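PDB 6NLR: histidinol-phosphatase from Listeria monocytogenes serotype 4b str. H7858, which probably hydrolyses histidinol phosphate to histidinol and phosphate in histidine biosynthesis, using a trinuclear metal centre. Local coordinates for residues A[6-11]-A[256-261]. Sequence-based numbering, arbitrary orientation.
Sequences HTHTEF and GSDSHG. With CO (cobalt (II) ion), chain F; MN (manganese (II) ion), chain D.
From His-6 to His-8 the chain runs nearly parallel to 256-260, 9° apart, with a single beta bridge at Thr-7 and Ser-259: His-8 N donates to Ser-259 O at 2.8 Å, and His-6 O receives weak bonds from Asp-258 N and Ser-259 N. Gly-256, lacking a side chain, lets His-6 CB come within 3.7 Å of its CA. The His-6 ring, its CG anti to the backbone N (chi1 -166°), gives NE2 to cobalt. His-8 NE2 and Asp-258 OD1 bind the same ion; OD1 meets the His-8 ring at its edge, in plane, whereas the carboxylate carbon lies above one face of the His-6 ring, toward its rim. Glu-39 grips His-8 ND1 by a hydrogen bond. Imidazole nitrogens and anionic oxygens suit a divalent cation; Glu-93 completes the protein ligands, and Asp-258 OD2 is hydrogen-bonded to Asn-224 and the cobalt-bound water. His-6 and His-8 form the His-X-His motif of the PHP fold, a distorted TIM barrel; Asp-258 and His-260, an Asp-X-His pair, follow strand 253-256. His-260 lies in an offset stack on His-8, centroids 4.2 Å apart and planes at 25°, and binds manganese through NE2, with His-14 and His-40. Its ND1 donates to Asp-258 O, near the ring plane; with the metal bond this fixes the ring's rotation. The Ser-257 hydroxyl, touching Thr-7 CG2, accepts from Ser-259 OG and is hydrogen-bonded to Asp-4.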
loop_
_atom_site.group_PDB
_atom_site.type_symbol
_atom_site.label_atom_id
_atom_site.label_comp_id
_atom_site.label_asym_id
_atom_site.label_seq_id
_atom_site.Cartn_x
_atom_site.Cartn_y
_atom_site.Cartn_z
ATOM N N HIS A 6 0.619 -3.214 -8.248
ATOM C CA HIS A 6 -0.288 -2.479 -7.322
ATOM C C HIS A 6 -1.314 -1.621 -8.083
ATOM O O HIS A 6 -1.022 -0.444 -8.407
ATOM C CB HIS A 6 0.576 -1.701 -6.325
ATOM C CG HIS A 6 -0.161 -1.184 -5.137
ATOM N ND1 HIS A 6 0.499 -0.831 -3.977
ATOM C CD2 HIS A 6 -1.463 -0.905 -4.937
ATOM C CE1 HIS A 6 -0.377 -0.369 -3.106
ATOM N NE2 HIS A 6 -1.591 -0.405 -3.667
ATOM N N THR A 7 -2.514 -2.161 -8.311
ATOM C CA THR A 7 -3.630 -1.416 -8.961
ATOM C C THR A 7 -4.950 -1.695 -8.245
ATOM O O THR A 7 -5.085 -2.758 -7.575
ATOM C CB THR A 7 -3.760 -1.757 -10.450
ATOM O OG1 THR A 7 -4.325 -3.067 -10.582
ATOM C CG2 THR A 7 -2.428 -1.671 -11.156
ATOM N N HIS A 8 -5.883 -0.778 -8.443
ATOM C CA HIS A 8 -7.242 -0.767 -7.851
ATOM C C HIS A 8 -8.275 -0.754 -8.980
ATOM O O HIS A 8 -7.872 -0.709 -10.163
ATOM C CB HIS A 8 -7.339 0.407 -6.860
ATOM C CG HIS A 8 -6.419 0.231 -5.697
ATOM N ND1 HIS A 8 -6.752 -0.564 -4.613
ATOM C CD2 HIS A 8 -5.160 0.662 -5.471
ATOM C CE1 HIS A 8 -5.750 -0.561 -3.746
ATOM N NE2 HIS A 8 -4.746 0.153 -4.272
ATOM N N THR A 9 -9.562 -0.772 -8.622
ATOM C CA THR A 9 -10.687 -1.062 -9.537
ATOM C C THR A 9 -11.896 -0.208 -9.170
ATOM O O THR A 9 -11.807 0.584 -8.201
ATOM C CB THR A 9 -11.070 -2.546 -9.437
ATOM O OG1 THR A 9 -11.687 -2.805 -8.169
ATOM C CG2 THR A 9 -9.880 -3.461 -9.595
ATOM N N GLU A 10 -13.003 -0.412 -9.887
ATOM C CA GLU A 10 -14.325 0.196 -9.573
ATOM C C GLU A 10 -14.828 -0.311 -8.212
ATOM O O GLU A 10 -15.746 0.315 -7.682
ATOM C CB GLU A 10 -15.346 -0.048 -10.693
ATOM C CG GLU A 10 -15.767 -1.510 -10.889
ATOM C CD GLU A 10 -14.849 -2.388 -11.752
ATOM O OE1 GLU A 10 -13.672 -2.001 -12.026
ATOM O OE2 GLU A 10 -15.286 -3.490 -12.112
ATOM N N PHE A 11 -14.250 -1.367 -7.631
ATOM C CA PHE A 11 -14.666 -1.889 -6.295
ATOM C C PHE A 11 -14.072 -1.033 -5.165
ATOM O O PHE A 11 -14.391 -1.257 -4.001
ATOM C CB PHE A 11 -14.333 -3.379 -6.167
ATOM C CG PHE A 11 -15.306 -4.256 -6.916
ATOM C CD1 PHE A 11 -15.110 -4.566 -8.255
ATOM C CD2 PHE A 11 -16.440 -4.753 -6.294
ATOM C CE1 PHE A 11 -16.016 -5.357 -8.945
ATOM C CE2 PHE A 11 -17.355 -5.527 -6.989
ATOM C CZ PHE A 11 -17.136 -5.840 -8.308
ATOM N N GLY A 256 4.863 -0.378 -8.442
ATOM C CA GLY A 256 3.430 -0.240 -8.117
ATOM C C GLY A 256 2.963 1.172 -8.423
ATOM O O GLY A 256 3.478 2.101 -7.760
ATOM N N SER A 257 2.055 1.329 -9.399
ATOM C CA SER A 257 1.433 2.620 -9.793
ATOM C C SER A 257 0.446 3.079 -8.715
ATOM O O SER A 257 0.157 4.273 -8.643
ATOM C CB SER A 257 0.719 2.482 -11.123
ATOM O OG SER A 257 -0.368 1.546 -11.038
ATOM N N ASP A 258 -0.092 2.149 -7.933
ATOM C CA ASP A 258 -1.242 2.413 -7.031
ATOM C C ASP A 258 -2.391 3.052 -7.832
ATOM O O ASP A 258 -3.035 3.980 -7.314
ATOM C CB ASP A 258 -0.812 3.268 -5.844
ATOM C CG ASP A 258 -1.427 2.802 -4.542
ATOM O OD1 ASP A 258 -2.508 2.201 -4.596
ATOM O OD2 ASP A 258 -0.791 3.002 -3.497
ATOM N N SER A 259 -2.630 2.594 -9.058
ATOM C CA SER A 259 -3.606 3.209 -9.998
ATOM C C SER A 259 -5.029 3.078 -9.440
ATOM O O SER A 259 -5.412 1.950 -9.052
ATOM C CB SER A 259 -3.473 2.601 -11.368
ATOM O OG SER A 259 -2.277 3.050 -12.000
ATOM N N HIS A 260 -5.773 4.183 -9.386
ATOM C CA HIS A 260 -7.204 4.225 -8.999
ATOM C C HIS A 260 -8.065 4.601 -10.214
ATOM O O HIS A 260 -9.312 4.766 -10.051
ATOM C CB HIS A 260 -7.364 5.158 -7.804
ATOM C CG HIS A 260 -6.912 4.512 -6.543
ATOM N ND1 HIS A 260 -5.589 4.274 -6.260
ATOM C CD2 HIS A 260 -7.607 4.030 -5.491
ATOM C CE1 HIS A 260 -5.481 3.698 -5.083
ATOM N NE2 HIS A 260 -6.692 3.522 -4.592
ATOM N N GLY A 261 -7.435 4.668 -11.388
ATOM C CA GLY A 261 -8.088 5.005 -12.657
ATOM C C GLY A 261 -7.126 4.872 -13.821
ATOM O O GLY A 261 -5.926 4.645 -13.587
HETATM CO CO CO F . -3.143 0.862 -2.944
HETATM MN MN MN D . -7.002 3.105 -2.487
HETATM O O HOH W 1 -9.831 2.580 -8.108
HETATM O O HOH W 2 -1.922 1.862 -1.402
#